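Local coordinates for sensor protein (Geobacter sulfurreducens, PDB 3H7M) that probably senses a signal through this domain, which resembles periplasmic solute-binding proteins, and passes it on as a histidine kinase that phosphorylates histidine using ATP, at residues G69-W79 and Q191-Q199; H98-A109 and T179-I188. One frame throughout, in Å; residues are numbered along the deposited sequence.

Contact 1. Residues G69-W79 and Q191-Q199. With NA (sodium ion), chain B.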
loop_
_atom_site.group_PDB
_atom_site.type_symbol
_atom_site.label_atom_id
_atom_site.label_comp_id
_atom_site.label_asym_id
_atom_site.label_seq_id
_atom_site.Cartn_x
_atom_site.Cartn_y
_atom_site.Cartn_z
ATOM N N GLY A 69 -3.094 0.574 -19.491
ATOM C CA GLY A 69 -4.501 0.260 -19.686
ATOM C C GLY A 69 -4.858 -1.202 -19.438
ATOM O O GLY A 69 -6.005 -1.605 -19.638
ATOM N N ARG A 70 -3.884 -2.003 -19.006
ATOM C CA ARG A 70 -4.112 -3.422 -18.727
ATOM C C ARG A 70 -5.133 -3.552 -17.606
ATOM O O ARG A 70 -5.814 -4.571 -17.482
ATOM C CB ARG A 70 -2.805 -4.100 -18.317
ATOM C CG ARG A 70 -1.693 -3.942 -19.329
ATOM C CD ARG A 70 -0.431 -4.621 -18.862
ATOM N NE ARG A 70 0.593 -4.588 -19.897
ATOM C CZ ARG A 70 1.629 -5.419 -19.941
ATOM N NH1 ARG A 70 1.775 -6.350 -19.004
ATOM N NH2 ARG A 70 2.513 -5.330 -20.927
ATOM N N VAL A 71 -5.211 -2.511 -16.780
ATOM C CA VAL A 71 -6.162 -2.448 -15.682
ATOM C C VAL A 71 -6.725 -1.043 -15.724
ATOM O O VAL A 71 -6.071 -0.118 -16.199
ATOM C CB VAL A 71 -5.500 -2.690 -14.315
ATOM C CG1 VAL A 71 -4.732 -3.990 -14.358
ATOM C CG2 VAL A 71 -4.593 -1.522 -13.937
ATOM N N ASP A 72 -7.926 -0.864 -15.207
ATOM C CA ASP A 72 -8.524 0.446 -15.274
ATOM C C ASP A 72 -8.346 1.317 -14.052
ATOM O O ASP A 72 -8.573 2.522 -14.116
ATOM C CB ASP A 72 -9.999 0.273 -15.607
ATOM C CG ASP A 72 -10.210 -0.687 -16.769
ATOM O OD1 ASP A 72 -9.668 -0.419 -17.867
ATOM O OD2 ASP A 72 -10.906 -1.711 -16.585
ATOM N N VAL A 73 -7.915 0.720 -12.948
ATOM C CA VAL A 73 -7.750 1.466 -11.703
ATOM C C VAL A 73 -6.939 0.707 -10.654
ATOM O O VAL A 73 -6.884 -0.531 -10.652
ATOM C CB VAL A 73 -9.134 1.786 -11.105
ATOM C CG1 VAL A 73 -9.945 0.511 -10.991
ATOM C CG2 VAL A 73 -8.991 2.439 -9.749
ATOM N N LEU A 74 -6.310 1.460 -9.761
ATOM C CA LEU A 74 -5.533 0.871 -8.689
ATOM C C LEU A 74 -6.282 1.269 -7.441
ATOM O O LEU A 74 -6.535 2.461 -7.223
ATOM C CB LEU A 74 -4.111 1.429 -8.669
ATOM C CG LEU A 74 -3.277 1.158 -9.929
ATOM C CD1 LEU A 74 -1.856 1.586 -9.657
ATOM C CD2 LEU A 74 -3.307 -0.315 -10.320
ATOM N N GLN A 75 -6.651 0.268 -6.639
ATOM C CA GLN A 75 -7.425 0.504 -5.418
ATOM C C GLN A 75 -6.639 1.016 -4.239
ATOM O O GLN A 75 -7.210 1.564 -3.309
ATOM C CB GLN A 75 -8.168 -0.773 -4.986
ATOM C CG GLN A 75 -7.424 -2.084 -5.264
ATOM C CD GLN A 75 -8.046 -3.297 -4.579
ATOM O OE1 GLN A 75 -9.268 -3.402 -4.432
ATOM N NE2 GLN A 75 -7.195 -4.230 -4.172
ATOM N N GLY A 76 -5.325 0.840 -4.266
ATOM C CA GLY A 76 -4.534 1.286 -3.135
ATOM C C GLY A 76 -3.162 1.817 -3.474
ATOM O O GLY A 76 -2.192 1.063 -3.568
ATOM N N ILE A 77 -3.069 3.126 -3.647
ATOM C CA ILE A 77 -1.799 3.713 -3.977
ATOM C C ILE A 77 -1.615 5.028 -3.253
ATOM O O ILE A 77 -2.553 5.821 -3.101
ATOM C CB ILE A 77 -1.669 3.914 -5.477
ATOM C CG1 ILE A 77 -0.338 4.593 -5.790
ATOM C CG2 ILE A 77 -2.834 4.733 -5.987
ATOM C CD1 ILE A 77 -0.041 4.693 -7.267
ATOM N N SER A 78 -0.393 5.227 -2.772
ATOM C CA SER A 78 -0.033 6.427 -2.038
ATOM C C SER A 78 0.170 7.610 -2.976
ATOM O O SER A 78 0.722 7.470 -4.061
ATOM C CB SER A 78 1.242 6.181 -1.230
ATOM O OG SER A 78 0.980 5.401 -0.076
ATOM N N TRP A 79 -0.287 8.776 -2.548
ATOM C CA TRP A 79 -0.151 9.987 -3.337
ATOM C C TRP A 79 1.250 10.588 -3.229
ATOM O O TRP A 79 1.913 10.462 -2.186
ATOM C CB TRP A 79 -1.165 11.038 -2.864
ATOM C CG TRP A 79 -1.115 12.303 -3.683
ATOM C CD1 TRP A 79 -1.768 12.549 -4.860
ATOM C CD2 TRP A 79 -0.301 13.452 -3.430
ATOM N NE1 TRP A 79 -1.403 13.778 -5.357
ATOM C CE2 TRP A 79 -0.503 14.352 -4.497
ATOM C CE3 TRP A 79 0.585 13.809 -2.405
ATOM C CZ2 TRP A 79 0.146 15.584 -4.568
ATOM C CZ3 TRP A 79 1.230 15.035 -2.477
ATOM C CH2 TRP A 79 1.006 15.907 -3.552
ATOM N N GLN A 191 1.241 8.692 4.708
ATOM C CA GLN A 191 0.849 8.769 3.301
ATOM C C GLN A 191 -0.658 8.765 3.079
ATOM O O GLN A 191 -1.410 8.183 3.871
ATOM C CB GLN A 191 1.453 7.599 2.533
ATOM C CG GLN A 191 2.948 7.520 2.637
ATOM C CD GLN A 191 3.599 8.758 2.088
ATOM O OE1 GLN A 191 3.486 9.054 0.896
ATOM N NE2 GLN A 191 4.279 9.503 2.954
ATOM N N ARG A 192 -1.093 9.420 2.002
ATOM C CA ARG A 192 -2.517 9.471 1.655
ATOM C C ARG A 192 -2.649 8.354 0.640
ATOM O O ARG A 192 -2.061 8.417 -0.435
ATOM C CB ARG A 192 -2.872 10.820 1.036
ATOM C CG ARG A 192 -2.355 12.011 1.833
ATOM C CD ARG A 192 -2.984 13.311 1.363
ATOM N NE ARG A 192 -4.251 13.576 2.043
ATOM C CZ ARG A 192 -5.216 14.339 1.543
ATOM N NH1 ARG A 192 -5.053 14.906 0.355
ATOM N NH2 ARG A 192 -6.342 14.528 2.228
ATOM N N TYR A 193 -3.425 7.335 0.992
ATOM C CA TYR A 193 -3.578 6.116 0.173
ATOM C C TYR A 193 -5.012 5.917 -0.360
ATOM O O TYR A 193 -5.992 5.973 0.402
ATOM C CB TYR A 193 -3.149 4.940 1.076
ATOM C CG TYR A 193 -3.018 3.577 0.464
ATOM C CD1 TYR A 193 -1.821 3.169 -0.139
ATOM C CD2 TYR A 193 -4.052 2.642 0.599
ATOM C CE1 TYR A 193 -1.659 1.848 -0.586
ATOM C CE2 TYR A 193 -3.899 1.308 0.167
ATOM C CZ TYR A 193 -2.710 0.924 -0.424
ATOM O OH TYR A 193 -2.601 -0.371 -0.883
ATOM N N GLY A 194 -5.145 5.669 -1.661
ATOM C CA GLY A 194 -6.492 5.507 -2.194
ATOM C C GLY A 194 -6.548 5.045 -3.623
ATOM O O GLY A 194 -5.577 4.494 -4.141
ATOM N N TYR A 195 -7.687 5.237 -4.282
ATOM C CA TYR A 195 -7.757 4.797 -5.670
ATOM C C TYR A 195 -7.054 5.781 -6.582
ATOM O O TYR A 195 -6.793 6.929 -6.205
ATOM C CB TYR A 195 -9.204 4.644 -6.138
ATOM C CG TYR A 195 -10.003 3.632 -5.363
ATOM C CD1 TYR A 195 -10.587 3.967 -4.143
ATOM C CD2 TYR A 195 -10.157 2.330 -5.838
ATOM C CE1 TYR A 195 -11.297 3.038 -3.415
ATOM C CE2 TYR A 195 -10.870 1.396 -5.119
ATOM C CZ TYR A 195 -11.437 1.751 -3.904
ATOM O OH TYR A 195 -12.118 0.808 -3.168
ATOM N N ALA A 196 -6.754 5.307 -7.786
ATOM C CA ALA A 196 -6.109 6.096 -8.810
ATOM C C ALA A 196 -6.431 5.476 -10.178
ATOM O O ALA A 196 -6.544 4.251 -10.307
ATOM C CB ALA A 196 -4.628 6.126 -8.574
ATOM N N VAL A 197 -6.601 6.339 -11.181
ATOM C CA VAL A 197 -6.910 5.939 -12.559
ATOM C C VAL A 197 -6.035 6.728 -13.527
ATOM O O VAL A 197 -5.408 7.709 -13.127
ATOM C CB VAL A 197 -8.380 6.231 -12.911
ATOM C CG1 VAL A 197 -9.276 5.145 -12.351
ATOM C CG2 VAL A 197 -8.787 7.588 -12.343
ATOM N N ARG A 198 -6.000 6.307 -14.791
ATOM C CA ARG A 198 -5.194 6.982 -15.820
ATOM C C ARG A 198 -5.461 8.478 -15.897
ATOM O O ARG A 198 -6.603 8.913 -15.798
ATOM C CB ARG A 198 -5.454 6.373 -17.204
ATOM C CG ARG A 198 -4.746 5.053 -17.464
ATOM C CD ARG A 198 -4.983 4.550 -18.883
ATOM N NE ARG A 198 -6.378 4.190 -19.115
ATOM C CZ ARG A 198 -6.997 3.169 -18.529
ATOM N NH1 ARG A 198 -6.343 2.398 -17.672
ATOM N NH2 ARG A 198 -8.274 2.922 -18.793
ATOM N N GLN A 199 -4.399 9.257 -16.078
ATOM C CA GLN A 199 -4.498 10.716 -16.189
ATOM C C GLN A 199 -5.605 11.093 -17.176
ATOM O O GLN A 199 -5.664 10.554 -18.279
ATOM C CB GLN A 199 -3.167 11.286 -16.689
ATOM C CG GLN A 199 -3.006 12.796 -16.544
ATOM C CD GLN A 199 -2.043 13.156 -15.429
ATOM O OE1 GLN A 199 -2.416 13.193 -14.255
ATOM N NE2 GLN A 199 -0.788 13.400 -15.792
HETATM NA NA NA B . -3.317 14.211 -11.726
HETATM O O HOH W 1 -7.962 4.800 -15.600
HETATM O O HOH W 2 3.875 11.556 -0.363
HETATM O O HOH W 3 0.567 10.999 0.443
HETATM O O HOH W 4 -2.230 16.405 -13.435
#

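Contact 2. Residues H98-A109 and T179-I188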
loop_
_atom_site.group_PDB
_atom_site.type_symbol
_atom_site.label_atom_id
_atom_site.label_comp_id
_atom_site.label_asym_id
_atom_site.label_seq_id
_atom_site.Cartn_x
_atom_site.Cartn_y
_atom_site.Cartn_z
ATOM N N HIS A 98 4.590 5.014 8.219
ATOM C CA HIS A 98 5.703 4.092 8.048
ATOM C C HIS A 98 6.363 3.888 9.388
ATOM O O HIS A 98 6.018 4.518 10.388
ATOM C CB HIS A 98 6.751 4.616 7.088
ATOM C CG HIS A 98 6.376 4.486 5.654
ATOM N ND1 HIS A 98 5.510 5.356 5.033
ATOM C CD2 HIS A 98 6.751 3.585 4.717
ATOM C CE1 HIS A 98 5.368 4.997 3.768
ATOM N NE2 HIS A 98 6.110 3.926 3.551
ATOM N N ALA A 99 7.331 2.998 9.412
ATOM C CA ALA A 99 8.013 2.755 10.656
ATOM C C ALA A 99 9.346 2.121 10.378
ATOM O O ALA A 99 9.573 1.566 9.300
ATOM C CB ALA A 99 7.179 1.854 11.529
ATOM N N ILE A 100 10.249 2.270 11.333
ATOM C CA ILE A 100 11.540 1.636 11.216
ATOM C C ILE A 100 11.451 0.396 12.109
ATOM O O ILE A 100 11.052 0.455 13.280
ATOM C CB ILE A 100 12.678 2.535 11.698
ATOM C CG1 ILE A 100 12.843 3.723 10.746
ATOM C CG2 ILE A 100 13.969 1.720 11.772
ATOM C CD1 ILE A 100 13.798 4.785 11.284
ATOM N N PHE A 101 11.814 -0.720 11.515
ATOM C CA PHE A 101 11.800 -2.026 12.151
ATOM C C PHE A 101 13.245 -2.497 12.374
ATOM O O PHE A 101 14.140 -2.209 11.561
ATOM C CB PHE A 101 11.076 -3.023 11.228
ATOM C CG PHE A 101 9.589 -2.802 11.144
ATOM C CD1 PHE A 101 8.732 -3.377 12.084
ATOM C CD2 PHE A 101 9.043 -2.007 10.136
ATOM C CE1 PHE A 101 7.364 -3.167 12.023
ATOM C CE2 PHE A 101 7.670 -1.796 10.073
ATOM C CZ PHE A 101 6.831 -2.379 11.020
ATOM N N ALA A 102 13.450 -3.240 13.457
ATOM C CA ALA A 102 14.762 -3.782 13.800
ATOM C C ALA A 102 14.610 -5.046 14.639
ATOM O O ALA A 102 13.555 -5.266 15.235
ATOM C CB ALA A 102 15.552 -2.750 14.597
ATOM N N ARG A 103 15.668 -5.858 14.706
ATOM C CA ARG A 103 15.643 -7.051 15.547
ATOM C C ARG A 103 15.728 -6.488 16.953
ATOM O O ARG A 103 16.331 -5.434 17.143
ATOM C CB ARG A 103 16.822 -7.967 15.241
ATOM C CG ARG A 103 16.796 -8.513 13.822
ATOM C CD ARG A 103 17.938 -9.485 13.553
ATOM N NE ARG A 103 19.228 -8.838 13.751
ATOM C CZ ARG A 103 19.839 -8.075 12.849
ATOM N NH1 ARG A 103 19.291 -7.855 11.656
ATOM N NH2 ARG A 103 21.003 -7.523 13.155
ATOM N N ARG A 104 15.086 -7.158 17.915
ATOM C CA ARG A 104 15.052 -6.723 19.318
ATOM C C ARG A 104 16.401 -6.421 19.936
ATOM O O ARG A 104 16.575 -5.412 20.619
ATOM C CB ARG A 104 14.373 -7.769 20.192
ATOM C CG ARG A 104 12.892 -7.754 20.095
ATOM C CD ARG A 104 12.257 -8.749 21.042
ATOM N NE ARG A 104 10.810 -8.708 20.880
ATOM C CZ ARG A 104 10.194 -8.945 19.727
ATOM N NH1 ARG A 104 10.907 -9.243 18.648
ATOM N NH2 ARG A 104 8.870 -8.865 19.641
ATOM N N ASP A 105 17.346 -7.322 19.723
ATOM C CA ASP A 105 18.678 -7.138 20.259
ATOM C C ASP A 105 19.220 -5.802 19.741
ATOM O O ASP A 105 19.493 -4.890 20.520
ATOM C CB ASP A 105 19.576 -8.306 19.827
ATOM C CG ASP A 105 19.221 -8.842 18.442
ATOM O OD1 ASP A 105 18.078 -9.327 18.270
ATOM O OD2 ASP A 105 20.077 -8.784 17.527
ATOM N N SER A 106 19.319 -5.699 18.416
ATOM C CA SER A 106 19.825 -4.523 17.720
ATOM C C SER A 106 19.631 -3.163 18.370
ATOM O O SER A 106 18.708 -2.953 19.164
ATOM C CB SER A 106 19.266 -4.490 16.310
ATOM O OG SER A 106 19.851 -5.520 15.533
ATOM N N PRO A 107 20.523 -2.215 18.029
ATOM C CA PRO A 107 20.547 -0.830 18.520
ATOM C C PRO A 107 19.329 -0.087 17.990
ATOM O O PRO A 107 19.128 -0.003 16.780
ATOM C CB PRO A 107 21.837 -0.261 17.918
ATOM C CG PRO A 107 22.635 -1.480 17.500
ATOM C CD PRO A 107 21.587 -2.426 17.031
ATOM N N PRO A 108 18.503 0.469 18.883
ATOM C CA PRO A 108 17.326 1.184 18.386
ATOM C C PRO A 108 17.703 2.470 17.654
ATOM O O PRO A 108 18.795 3.013 17.833
ATOM C CB PRO A 108 16.528 1.448 19.657
ATOM C CG PRO A 108 17.608 1.682 20.660
ATOM C CD PRO A 108 18.607 0.575 20.348
ATOM N N ALA A 109 16.792 2.935 16.811
ATOM C CA ALA A 109 16.980 4.157 16.052
ATOM C C ALA A 109 15.748 4.991 16.363
ATOM O O ALA A 109 14.645 4.451 16.419
ATOM C CB ALA A 109 17.043 3.841 14.585
ATOM N N THR A 179 9.182 -13.071 14.820
ATOM C CA THR A 179 9.068 -12.605 16.191
ATOM C C THR A 179 10.269 -11.959 16.851
ATOM O O THR A 179 10.207 -11.627 18.034
ATOM C CB THR A 179 8.503 -13.720 17.095
ATOM O OG1 THR A 179 9.425 -14.821 17.160
ATOM C CG2 THR A 179 7.173 -14.208 16.534
ATOM N N ASN A 180 11.353 -11.770 16.105
ATOM C CA ASN A 180 12.509 -11.076 16.658
ATOM C C ASN A 180 12.447 -9.609 16.182
ATOM O O ASN A 180 13.306 -8.805 16.543
ATOM C CB ASN A 180 13.831 -11.741 16.201
ATOM C CG ASN A 180 13.913 -11.907 14.705
ATOM O OD1 ASN A 180 12.893 -12.107 14.053
ATOM N ND2 ASN A 180 15.127 -11.837 14.144
ATOM N N LEU A 181 11.431 -9.256 15.383
ATOM C CA LEU A 181 11.307 -7.869 14.881
ATOM C C LEU A 181 10.404 -6.991 15.728
ATOM O O LEU A 181 9.378 -7.438 16.224
ATOM C CB LEU A 181 10.772 -7.830 13.435
ATOM C CG LEU A 181 11.532 -8.654 12.392
ATOM C CD1 LEU A 181 10.954 -8.487 11.024
ATOM C CD2 LEU A 181 12.993 -8.235 12.408
ATOM N N VAL A 182 10.801 -5.736 15.898
ATOM C CA VAL A 182 10.003 -4.757 16.643
ATOM C C VAL A 182 10.070 -3.474 15.852
ATOM O O VAL A 182 11.043 -3.211 15.137
ATOM C CB VAL A 182 10.571 -4.413 18.045
ATOM C CG1 VAL A 182 10.401 -5.576 18.982
ATOM C CG2 VAL A 182 12.043 -4.020 17.928
ATOM N N PRO A 183 9.018 -2.672 15.934
ATOM C CA PRO A 183 9.007 -1.397 15.212
ATOM C C PRO A 183 9.626 -0.416 16.181
ATOM O O PRO A 183 9.068 -0.206 17.256
ATOM C CB PRO A 183 7.521 -1.124 15.017
ATOM C CG PRO A 183 6.889 -1.750 16.256
ATOM C CD PRO A 183 7.675 -3.040 16.423
ATOM N N VAL A 184 10.777 0.161 15.842
ATOM C CA VAL A 184 11.415 1.113 16.761
ATOM C C VAL A 184 11.025 2.563 16.491
ATOM O O VAL A 184 10.626 3.288 17.405
ATOM C CB VAL A 184 12.956 1.004 16.733
ATOM C CG1 VAL A 184 13.485 1.244 15.345
ATOM C CG2 VAL A 184 13.550 2.026 17.695
ATOM N N ALA A 185 11.145 2.990 15.240
ATOM C CA ALA A 185 10.783 4.352 14.872
ATOM C C ALA A 185 9.403 4.284 14.251
ATOM O O ALA A 185 9.230 3.776 13.141
ATOM C CB ALA A 185 11.785 4.921 13.879
ATOM N N ARG A 186 8.424 4.808 14.970
ATOM C CA ARG A 186 7.053 4.770 14.509
ATOM C C ARG A 186 6.538 6.072 13.912
ATOM O O ARG A 186 7.283 7.040 13.740
ATOM C CB ARG A 186 6.162 4.323 15.671
ATOM C CG ARG A 186 6.586 2.970 16.263
ATOM C CD ARG A 186 6.795 3.041 17.760
ATOM N NE ARG A 186 5.543 3.288 18.466
ATOM C CZ ARG A 186 4.480 2.493 18.395
ATOM N NH1 ARG A 186 4.520 1.401 17.644
ATOM N NH2 ARG A 186 3.378 2.784 19.076
ATOM N N SER A 187 5.252 6.057 13.579
ATOM C CA SER A 187 4.533 7.192 13.002
ATOM C C SER A 187 5.327 8.211 12.176
ATOM O O SER A 187 5.020 9.412 12.198
ATOM C CB SER A 187 3.762 7.922 14.108
ATOM O OG SER A 187 2.756 7.088 14.667
ATOM N N ILE A 188 6.340 7.753 11.448
ATOM C CA ILE A 188 7.087 8.682 10.628
ATOM C C ILE A 188 6.649 8.544 9.170
ATOM O O ILE A 188 6.351 7.450 8.703
ATOM C CB ILE A 188 8.622 8.464 10.743
ATOM C CG1 ILE A 188 9.034 7.135 10.115
ATOM C CG2 ILE A 188 9.044 8.505 12.203
ATOM C CD1 ILE A 188 10.542 6.938 10.070
HETATM O O HOH W 5 17.312 -11.325 16.514
#

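Contact 1. Residues G69-W79 and Q191-Q199
Ile77 and Ala196 meet on one face of an antiparallel strand pair: Ile77 CG2 lies 3.4 Å from Ala196 CB. Ile77 extends its CG1 branch anti to the backbone N (chi1 178°), which leaves the CG2 methyl to touch Ala196. A side chain on Gly76 would run into Tyr193 OH; the ring instead lies against the Gly76 backbone, with Gly76 C over one face, offset toward the rim, and Ser78 OG in the ring plane at its edge. Gln75 O stands over the centre of the Tyr195 ring, 3.9 Å above its plane. Both hydroxyls are held from outside the pair, Tyr193 OH by Asn37 and Tyr195 OH by Thr41.

Backbone hydrogen bonds fix this packed middle; Leu74 and Ala196 exchange two, and so do Ile77 and Gly194, with a one-residue shift between the pairs that marks a beta bulge.

The two ends are looser and wetter. Beyond Trp79, two waters join Trp79 O to Gln191 OE1 and to Arg192 N. At the other end one water links Asp72 O to Arg198 N. Arg198 NH1 donates a bent bond to Val71 O (2.9 Å) and also bonds to Leu66 O, in the last turn of helix 62-67. NH2 of Arg198 makes a long salt bridge to Asp72 OD1 at 3.7 Å; Asp72 OD2 is taken by Val14 N. Gln199 OE1 binds sodium at 2.9 Å, beside Ala84 and Asp88.

Backbone hydrogen bonds and ring packing thus secure the pair, while the Arg198 charge probably favours the carbonyls at this helix end, Asp72 being engaged only at long range.

Contact 2. Residues H98-A109 and T179-I188
Ile100 packs against three side chains of 179-188. Its CD1 reaches Ala185 CB at 3.3 Å. CG2 lies alongside Val184 CG1 at 3.6 Å, and CG1 meets Ile188 CD1. With CG1 anti to the carbonyl carbon (chi1 -68°), the longer branch runs toward Ala185 and Ile188 while CG2 is left beside Val184. Cutting this side chain back to an alanine here would remove both branches and would probably leave Val184 CG1 and Ile188 CD1 without this partner, with Ala185 CB touching CB alone. Phe101 turns to the other face, where CE1 touches Pro183 CB at 3.6 Å.

At the strand end, Val182 CG1 stands over the centre of the Arg104 guanidinium, 3.5 Å above its plane, and the Arg104 backbone N bonds to Asn180 O.

The backbone positions this shell. Ile100 O accepts from both Val184 N and Ala185 N, the latter at 3.2 Å, and Ile100 N donates to Ala185 O. Two further bonds pair Ala102 with Val182.

Farther out, Leu151 and Leu154 of helix 147-155 and Ile173 of helix 166-175 pack on Phe101 and Leu181, while Leu115 touches Ile100. The amide of Asn180 is held by Ala155 O, and Arg103 NH1 by Leu154 O and Cys159 O.

Two residues facing one, Val184 and Ala185 opposite Ile100, make a classic beta bulge between antiparallel strands of the mixed sheet, in a domain resembling periplasmic binding proteins.

From the N terminus, the chain first enters contact 1 at 69-79, on strand 73-78, then passes helix 81-84 and runs along strand 87-103 into 98-109, the first half of contact 2. After 69 residues it returns at 179-188 and closes that loop; strand 181-198 then continues to 191-199, closing contact 1 after 111 residues. Contact 2 is enclosed by contact 1 in sequence. Both use strand 181-198, which lies between 73-78 and 87-103 in the mixed sheet. Their centres are about 29 Å apart, on opposite sides of the chain's centre, yet the contacts touch where Gln191 CG packs 3.7 Å from His98 CE1. Strand 181-198, though interrupted, thus ties strand 73-78 to the 98-103 end of strand 87-103.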